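Local coordinates for LbaCas13a H328A (C2c2) (Lachnospiraceae bacterium NK4A179, PDB 5WLH), which binds a CRISPR guide RNA and, as a Cas13a effector, probably processes the precursor of that guide and cleaves target RNA, preferring cuts at adenine, at residues Pro688-Ile699 / Glu713-Phe724. Sequence-based numbering, arbitrary orientation.
Sequences PALVRDKDNLGI and ELKFYNALYYMF. With nucleotides of chain B.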
ATOM      1  N   PRO A 688     -14.296  -4.814  30.761  1.00 33.17           N
ATOM      2  CA  PRO A 688     -14.805  -4.950  32.138  1.00 37.29           C
ATOM      3  C   PRO A 688     -15.498  -6.277  32.373  1.00 38.20           C
ATOM      4  O   PRO A 688     -15.223  -6.951  33.373  1.00 42.15           O
ATOM      5  CB  PRO A 688     -15.761  -3.760  32.274  1.00 39.09           C
ATOM      6  CG  PRO A 688     -15.206  -2.741  31.295  1.00 40.23           C
ATOM      7  CD  PRO A 688     -14.802  -3.581  30.126  1.00 36.23           C
ATOM      8  N   ALA A 689     -16.360  -6.695  31.444  1.00 37.80           N
ATOM      9  CA  ALA A 689     -16.996  -8.001  31.568  1.00 39.09           C
ATOM     10  C   ALA A 689     -15.966  -9.125  31.575  1.00 40.27           C
ATOM     11  O   ALA A 689     -16.133 -10.129  32.282  1.00 36.39           O
ATOM     12  CB  ALA A 689     -18.009  -8.199  30.440  1.00 39.73           C
ATOM     13  N   LEU A 690     -14.884  -8.980  30.807  1.00 37.02           N
ATOM     14  CA  LEU A 690     -13.915 -10.066  30.729  1.00 37.22           C
ATOM     15  C   LEU A 690     -13.130 -10.218  32.027  1.00 35.48           C
ATOM     16  O   LEU A 690     -12.874 -11.342  32.467  1.00 37.16           O
ATOM     17  CB  LEU A 690     -12.957  -9.852  29.551  1.00 40.87           C
ATOM     18  CG  LEU A 690     -12.088 -11.076  29.242  1.00 43.47           C
ATOM     19  CD1 LEU A 690     -12.080 -11.400  27.760  1.00 47.19           C
ATOM     20  CD2 LEU A 690     -10.680 -10.875  29.748  1.00 46.79           C
ATOM     21  N   VAL A 691     -12.726  -9.111  32.651  1.00 34.63           N
ATOM     22  CA  VAL A 691     -11.910  -9.261  33.851  1.00 39.78           C
ATOM     23  C   VAL A 691     -12.769  -9.715  35.027  1.00 37.06           C
ATOM     24  O   VAL A 691     -12.279 -10.416  35.916  1.00 38.33           O
ATOM     25  CB  VAL A 691     -11.142  -7.966  34.175  1.00 39.50           C
ATOM     26  CG1 VAL A 691     -10.208  -7.610  33.016  1.00 42.69           C
ATOM     27  CG2 VAL A 691     -12.095  -6.841  34.481  1.00 38.39           C
ATOM     28  N   ARG A 692     -14.054  -9.356  35.036  1.00 37.54           N
ATOM     29  CA  ARG A 692     -14.958  -9.811  36.089  1.00 38.63           C
ATOM     30  C   ARG A 692     -15.330 -11.282  35.945  1.00 41.97           C
ATOM     31  O   ARG A 692     -15.697 -11.915  36.943  1.00 39.74           O
ATOM     32  CB  ARG A 692     -16.217  -8.951  36.092  1.00 38.12           C
ATOM     33  CG  ARG A 692     -15.989  -7.545  36.614  1.00 41.87           C
ATOM     34  CD  ARG A 692     -17.302  -6.848  36.859  1.00 44.87           C
ATOM     35  NE  ARG A 692     -18.123  -6.825  35.654  1.00 46.10           N
ATOM     36  CZ  ARG A 692     -18.185  -5.798  34.812  1.00 45.03           C
ATOM     37  NH1 ARG A 692     -17.475  -4.701  35.043  1.00 47.15           N
ATOM     38  NH2 ARG A 692     -18.963  -5.864  33.740  1.00 42.09           N
ATOM     39  N   ASP A 693     -15.243 -11.836  34.739  1.00 41.61           N
ATOM     40  CA  ASP A 693     -15.607 -13.229  34.526  1.00 43.69           C
ATOM     41  C   ASP A 693     -14.781 -14.136  35.427  1.00 42.51           C
ATOM     42  O   ASP A 693     -13.550 -14.063  35.444  1.00 37.53           O
ATOM     43  CB  ASP A 693     -15.404 -13.616  33.062  1.00 51.90           C
ATOM     44  CG  ASP A 693     -16.108 -14.910  32.697  1.00 55.25           C
ATOM     45  OD1 ASP A 693     -15.678 -15.985  33.169  1.00 57.15           O
ATOM     46  OD2 ASP A 693     -17.092 -14.851  31.929  1.00 57.31           O
ATOM     47  N   LYS A 694     -15.465 -15.000  36.179  1.00 37.35           N
ATOM     48  CA  LYS A 694     -14.758 -15.807  37.160  1.00 41.64           C
ATOM     49  C   LYS A 694     -13.966 -16.936  36.519  1.00 46.52           C
ATOM     50  O   LYS A 694     -13.057 -17.478  37.158  1.00 48.11           O
ATOM     51  CB  LYS A 694     -15.755 -16.347  38.185  1.00 39.14           C
ATOM     52  CG  LYS A 694     -16.211 -15.296  39.179  1.00 36.61           C
ATOM     53  CD  LYS A 694     -17.304 -15.850  40.082  1.00 39.33           C
ATOM     54  CE  LYS A 694     -18.019 -14.756  40.837  1.00 40.17           C
ATOM     55  NZ  LYS A 694     -19.389 -15.209  41.203  1.00 36.31           N
ATOM     56  N   ASP A 695     -14.280 -17.301  35.276  1.00 51.23           N
ATOM     57  CA  ASP A 695     -13.438 -18.257  34.566  1.00 55.26           C
ATOM     58  C   ASP A 695     -12.114 -17.629  34.153  1.00 52.78           C
ATOM     59  O   ASP A 695     -11.117 -18.337  33.978  1.00 52.41           O
ATOM     60  CB  ASP A 695     -14.174 -18.798  33.342  1.00 58.71           C
ATOM     61  CG  ASP A 695     -15.292 -19.737  33.714  1.00 62.20           C
ATOM     62  OD1 ASP A 695     -15.143 -20.450  34.730  1.00 62.73           O
ATOM     63  OD2 ASP A 695     -16.315 -19.761  32.997  1.00 64.22           O
ATOM     64  N   ASN A 696     -12.084 -16.309  34.001  1.00 49.22           N
ATOM     65  CA  ASN A 696     -10.869 -15.615  33.602  1.00 49.48           C
ATOM     66  C   ASN A 696     -10.111 -15.125  34.828  1.00 49.08           C
ATOM     67  O   ASN A 696      -9.234 -15.825  35.342  1.00 56.43           O
ATOM     68  CB  ASN A 696     -11.211 -14.459  32.660  1.00 47.90           C
ATOM     69  CG  ASN A 696     -11.952 -14.929  31.427  1.00 45.50           C
ATOM     70  OD1 ASN A 696     -11.705 -16.029  30.937  1.00 48.92           O
ATOM     71  ND2 ASN A 696     -12.875 -14.109  30.928  1.00 43.02           N
ATOM     72  N   LEU A 697     -10.444 -13.931  35.308  1.00 39.09           N
ATOM     73  CA  LEU A 697      -9.749 -13.342  36.440  1.00 42.64           C
ATOM     74  C   LEU A 697     -10.620 -13.150  37.669  1.00 42.69           C
ATOM     75  O   LEU A 697     -10.089 -13.127  38.783  1.00 43.07           O
ATOM     76  CB  LEU A 697      -9.156 -11.982  36.051  1.00 41.07           C
ATOM     77  CG  LEU A 697      -8.069 -11.999  34.977  1.00 40.18           C
ATOM     78  CD1 LEU A 697      -7.608 -10.576  34.723  1.00 43.04           C
ATOM     79  CD2 LEU A 697      -6.884 -12.883  35.365  1.00 38.25           C
ATOM     80  N   GLY A 698     -11.928 -12.992  37.500  1.00 43.41           N
ATOM     81  CA  GLY A 698     -12.802 -12.841  38.650  1.00 43.35           C
ATOM     82  C   GLY A 698     -12.553 -11.587  39.453  1.00 40.01           C
ATOM     83  O   GLY A 698     -12.849 -11.555  40.654  1.00 38.37           O
ATOM     84  N   ILE A 699     -12.004 -10.548  38.828  1.00 35.15           N
ATOM     85  CA  ILE A 699     -11.752  -9.310  39.549  1.00 40.06           C
ATOM     86  C   ILE A 699     -13.078  -8.597  39.764  1.00 49.23           C
ATOM     87  O   ILE A 699     -13.812  -8.313  38.810  1.00 52.68           O
ATOM     88  CB  ILE A 699     -10.767  -8.413  38.790  1.00 39.23           C
ATOM     89  CG1 ILE A 699      -9.489  -9.179  38.450  1.00 39.13           C
ATOM     90  CG2 ILE A 699     -10.439  -7.191  39.624  1.00 43.00           C
ATOM     91  CD1 ILE A 699      -8.532  -8.405  37.566  1.00 38.12           C
ATOM     92  N   GLU A 713     -14.983   3.263  39.181  1.00 39.21           N
ATOM     93  CA  GLU A 713     -15.018   2.033  38.400  1.00 41.10           C
ATOM     94  C   GLU A 713     -14.386   2.249  37.032  1.00 36.85           C
ATOM     95  O   GLU A 713     -13.584   1.431  36.565  1.00 34.92           O
ATOM     96  CB  GLU A 713     -16.462   1.556  38.257  1.00 48.96           C
ATOM     97  CG  GLU A 713     -16.606   0.143  37.735  1.00 58.75           C
ATOM     98  CD  GLU A 713     -17.650  -0.659  38.484  1.00 65.75           C
ATOM     99  OE1 GLU A 713     -18.510  -0.041  39.153  1.00 67.89           O
ATOM    100  OE2 GLU A 713     -17.611  -1.907  38.396  1.00 66.72           O
ATOM    101  N   LEU A 714     -14.721   3.367  36.389  1.00 38.06           N
ATOM    102  CA  LEU A 714     -14.161   3.667  35.078  1.00 38.97           C
ATOM    103  C   LEU A 714     -12.658   3.901  35.162  1.00 36.88           C
ATOM    104  O   LEU A 714     -11.902   3.417  34.313  1.00 38.03           O
ATOM    105  CB  LEU A 714     -14.863   4.882  34.485  1.00 41.60           C
ATOM    106  CG  LEU A 714     -14.356   5.307  33.116  1.00 38.37           C
ATOM    107  CD1 LEU A 714     -14.483   4.150  32.124  1.00 39.11           C
ATOM    108  CD2 LEU A 714     -15.138   6.520  32.653  1.00 40.40           C
ATOM    109  N   LYS A 715     -12.206   4.644  36.175  1.00 32.61           N
ATOM    110  CA  LYS A 715     -10.770   4.784  36.402  1.00 35.06           C
ATOM    111  C   LYS A 715     -10.098   3.424  36.545  1.00 35.20           C
ATOM    112  O   LYS A 715      -9.015   3.202  35.994  1.00 33.01           O
ATOM    113  CB  LYS A 715     -10.500   5.636  37.643  1.00 36.01           C
ATOM    114  CG  LYS A 715     -10.609   7.140  37.429  1.00 39.60           C
ATOM    115  CD  LYS A 715      -9.899   7.893  38.548  1.00 43.68           C
ATOM    116  CE  LYS A 715     -10.597   9.200  38.880  1.00 47.75           C
ATOM    117  NZ  LYS A 715     -11.037   9.930  37.660  1.00 51.52           N
ATOM    118  N   PHE A 716     -10.721   2.496  37.279  1.00 28.66           N
ATOM    119  CA  PHE A 716     -10.095   1.192  37.487  1.00 26.67           C
ATOM    120  C   PHE A 716      -9.954   0.420  36.182  1.00 30.69           C
ATOM    121  O   PHE A 716      -8.881  -0.117  35.882  1.00 31.68           O
ATOM    122  CB  PHE A 716     -10.876   0.347  38.492  1.00 29.74           C
ATOM    123  CG  PHE A 716     -10.405  -1.076  38.536  1.00 31.69           C
ATOM    124  CD1 PHE A 716      -9.137  -1.374  39.015  1.00 32.56           C
ATOM    125  CD2 PHE A 716     -11.194  -2.102  38.043  1.00 32.45           C
ATOM    126  CE1 PHE A 716      -8.676  -2.680  39.034  1.00 31.31           C
ATOM    127  CE2 PHE A 716     -10.745  -3.413  38.049  1.00 33.84           C
ATOM    128  CZ  PHE A 716      -9.486  -3.706  38.553  1.00 33.11           C
ATOM    129  N   TYR A 717     -11.037   0.313  35.409  1.00 28.97           N
ATOM    130  CA  TYR A 717     -10.954  -0.471  34.179  1.00 27.74           C
ATOM    131  C   TYR A 717      -9.999   0.170  33.176  1.00 25.98           C
ATOM    132  O   TYR A 717      -9.299  -0.542  32.446  1.00 27.88           O
ATOM    133  CB  TYR A 717     -12.340  -0.657  33.573  1.00 31.54           C
ATOM    134  CG  TYR A 717     -13.165  -1.622  34.386  1.00 36.54           C
ATOM    135  CD1 TYR A 717     -12.721  -2.916  34.611  1.00 37.01           C
ATOM    136  CD2 TYR A 717     -14.360  -1.230  34.961  1.00 43.07           C
ATOM    137  CE1 TYR A 717     -13.460  -3.803  35.368  1.00 41.02           C
ATOM    138  CE2 TYR A 717     -15.110  -2.117  35.715  1.00 43.83           C
ATOM    139  CZ  TYR A 717     -14.653  -3.394  35.918  1.00 42.44           C
ATOM    140  OH  TYR A 717     -15.397  -4.277  36.674  1.00 43.30           O
ATOM    141  N   ASN A 718      -9.950   1.501  33.141  1.00 30.55           N
ATOM    142  CA  ASN A 718      -8.980   2.199  32.306  1.00 32.97           C
ATOM    143  C   ASN A 718      -7.559   1.942  32.791  1.00 31.42           C
ATOM    144  O   ASN A 718      -6.645   1.756  31.983  1.00 27.39           O
ATOM    145  CB  ASN A 718      -9.276   3.694  32.310  1.00 31.05           C
ATOM    146  CG  ASN A 718     -10.462   4.057  31.428  1.00 32.62           C
ATOM    147  OD1 ASN A 718     -10.823   3.305  30.528  1.00 31.50           O
ATOM    148  ND2 ASN A 718     -11.069   5.209  31.690  1.00 32.99           N
ATOM    149  N   ALA A 719      -7.361   1.927  34.109  1.00 29.84           N
ATOM    150  CA  ALA A 719      -6.042   1.636  34.661  1.00 28.38           C
ATOM    151  C   ALA A 719      -5.622   0.211  34.343  1.00 27.82           C
ATOM    152  O   ALA A 719      -4.487  -0.038  33.917  1.00 26.72           O
ATOM    153  CB  ALA A 719      -6.046   1.872  36.175  1.00 28.59           C
ATOM    154  N   LEU A 720      -6.525  -0.743  34.556  1.00 24.76           N
ATOM    155  CA  LEU A 720      -6.208  -2.137  34.281  1.00 25.89           C
ATOM    156  C   LEU A 720      -5.912  -2.344  32.803  1.00 29.41           C
ATOM    157  O   LEU A 720      -5.002  -3.101  32.442  1.00 24.24           O
ATOM    158  CB  LEU A 720      -7.370  -3.025  34.720  1.00 29.60           C
ATOM    159  CG  LEU A 720      -7.072  -4.513  34.885  1.00 33.65           C
ATOM    160  CD1 LEU A 720      -6.119  -4.744  36.040  1.00 35.99           C
ATOM    161  CD2 LEU A 720      -8.363  -5.288  35.089  1.00 35.74           C
ATOM    162  N   TYR A 721      -6.668  -1.669  31.936  1.00 25.27           N
ATOM    163  CA  TYR A 721      -6.447  -1.785  30.497  1.00 24.91           C
ATOM    164  C   TYR A 721      -5.041  -1.336  30.117  1.00 25.43           C
ATOM    165  O   TYR A 721      -4.359  -1.995  29.319  1.00 29.01           O
ATOM    166  CB  TYR A 721      -7.481  -0.946  29.750  1.00 23.98           C
ATOM    167  CG  TYR A 721      -7.660  -1.386  28.317  1.00 23.74           C
ATOM    168  CD1 TYR A 721      -8.177  -2.628  28.024  1.00 23.91           C
ATOM    169  CD2 TYR A 721      -7.282  -0.558  27.257  1.00 28.23           C
ATOM    170  CE1 TYR A 721      -8.361  -3.036  26.717  1.00 28.47           C
ATOM    171  CE2 TYR A 721      -7.460  -0.957  25.954  1.00 24.52           C
ATOM    172  CZ  TYR A 721      -7.990  -2.196  25.685  1.00 26.20           C
ATOM    173  OH  TYR A 721      -8.168  -2.613  24.387  1.00 26.15           O
ATOM    174  N   TYR A 722      -4.610  -0.199  30.657  1.00 25.15           N
ATOM    175  CA  TYR A 722      -3.268   0.299  30.370  1.00 26.27           C
ATOM    176  C   TYR A 722      -2.216  -0.636  30.942  1.00 27.16           C
ATOM    177  O   TYR A 722      -1.260  -1.002  30.255  1.00 24.60           O
ATOM    178  CB  TYR A 722      -3.072   1.714  30.922  1.00 26.51           C
ATOM    179  CG  TYR A 722      -1.656   2.190  30.669  1.00 30.02           C
ATOM    180  CD1 TYR A 722      -1.257   2.585  29.396  1.00 26.77           C
ATOM    181  CD2 TYR A 722      -0.703   2.182  31.677  1.00 26.67           C
ATOM    182  CE1 TYR A 722       0.040   2.992  29.144  1.00 26.94           C
ATOM    183  CE2 TYR A 722       0.603   2.582  31.437  1.00 27.31           C
ATOM    184  CZ  TYR A 722       0.968   2.989  30.162  1.00 30.57           C
ATOM    185  OH  TYR A 722       2.259   3.388  29.914  1.00 26.78           O
ATOM    186  N   MET A 723      -2.379  -1.044  32.204  1.00 26.80           N
ATOM    187  CA  MET A 723      -1.390  -1.928  32.805  1.00 24.17           C
ATOM    188  C   MET A 723      -1.282  -3.242  32.044  1.00 25.00           C
ATOM    189  O   MET A 723      -0.180  -3.702  31.751  1.00 27.33           O
ATOM    190  CB  MET A 723      -1.719  -2.189  34.277  1.00 28.48           C
ATOM    191  CG  MET A 723      -0.895  -3.323  34.826  1.00 28.77           C
ATOM    192  SD  MET A 723      -1.038  -3.442  36.620  1.00 37.21           S
ATOM    193  CE  MET A 723      -2.788  -3.594  36.827  1.00 29.94           C
ATOM    194  N   PHE A 724      -2.422  -3.864  31.703  1.00 25.22           N
ATOM    195  CA  PHE A 724      -2.378  -5.096  30.920  1.00 22.83           C
ATOM    196  C   PHE A 724      -1.693  -4.871  29.579  1.00 24.14           C
ATOM    197  O   PHE A 724      -0.927  -5.723  29.111  1.00 23.10           O
ATOM    198  CB  PHE A 724      -3.788  -5.633  30.677  1.00 25.26           C
ATOM    199  CG  PHE A 724      -4.347  -6.410  31.837  1.00 31.33           C
ATOM    200  CD1 PHE A 724      -3.694  -6.414  33.063  1.00 35.66           C
ATOM    201  CD2 PHE A 724      -5.521  -7.129  31.701  1.00 30.85           C
ATOM    202  CE1 PHE A 724      -4.211  -7.131  34.141  1.00 34.81           C
ATOM    203  CE2 PHE A 724      -6.047  -7.841  32.771  1.00 36.94           C
ATOM    204  CZ  PHE A 724      -5.385  -7.842  33.989  1.00 35.73           C
TER
ATOM    205  P     A B  38     -11.517   7.694  28.774  1.00 40.05           P
ATOM    206  OP1   A B  38     -11.467   9.097  28.282  1.00 35.09           O
ATOM    207  OP2   A B  38     -12.482   7.374  29.868  1.00 38.40           O
ATOM    208  O5'   A B  38     -11.875   6.681  27.607  1.00 39.87           O
ATOM    209  C5'   A B  38     -11.795   5.275  27.818  1.00 38.82           C
ATOM    210  C4'   A B  38     -12.964   4.552  27.197  1.00 44.17           C
ATOM    211  O4'   A B  38     -14.097   4.585  28.104  1.00 44.83           O
ATOM    212  C3'   A B  38     -13.463   5.134  25.873  1.00 44.73           C
ATOM    213  O3'   A B  38     -13.940   4.076  25.056  1.00 41.99           O
ATOM    214  C2'   A B  38     -14.656   5.972  26.300  1.00 47.53           C
ATOM    215  O2'   A B  38     -15.612   6.175  25.281  1.00 50.20           O
ATOM    216  C1'   A B  38     -15.220   5.123  27.432  1.00 47.28           C
ATOM    217  N9    A B  38     -16.043   5.859  28.390  1.00 46.17           N
ATOM    218  C8    A B  38     -15.715   6.946  29.158  1.00 48.54           C
ATOM    219  N7    A B  38     -16.701   7.367  29.914  1.00 49.90           N
ATOM    220  C5    A B  38     -17.740   6.491  29.625  1.00 49.56           C
ATOM    221  C6    A B  38     -19.061   6.394  30.094  1.00 51.40           C
ATOM    222  N6    A B  38     -19.576   7.226  30.998  1.00 52.16           N
ATOM    223  N1    A B  38     -19.840   5.412  29.596  1.00 50.58           N
ATOM    224  C2    A B  38     -19.321   4.577  28.686  1.00 50.52           C
ATOM    225  N3    A B  38     -18.096   4.570  28.165  1.00 48.29           N
ATOM    226  C4    A B  38     -17.351   5.560  28.686  1.00 48.84           C
TER
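The flat ring of Tyr717 lies against Pro688, whose CB sits 3.6 Å from the ring centroid and only 3° off its normal, a CH-pi contact that suits a compact pyrrolidine ring with slightly positive C-H groups. Phe716 CD2 lies over the opposite face, near the rim, while Val691 CG2 meets the ring edge at CE1, 3.4 Å away. The phenol oxygen takes a hydrogen bond from Arg692 NH1 (2.7 Å), nearly in the guanidinium plane, and the guanidinium and the phenol ring stand 80° apart. A bend at chi3 (-56°) turns the arginine back so that Pro688 O lies over its guanidinium; Glu713 OE2, 4.4 Å from NH1, adds only attraction between charges. A leucine in place of Tyr717 would probably leave Arg692 without this acceptor and Pro688 without a flat surface to rest on. Further along, Val691 CG1 and Ile699 CD1 each meet Leu720 CD2 tip to tip, branched side chains suited to a buried apolar seam, and Leu697 CD1 touches the edge of Phe724 at CZ (3.6 Å). Asn718 ND2 hydrogen-bonds OP2 of A38 of chain B, the guide RNA. The 688-692 and 713-724 segments lie roughly crosswise, and helix 843-861 packs on Leu697 and, through Phe854, meets Phe724 edge-to-face.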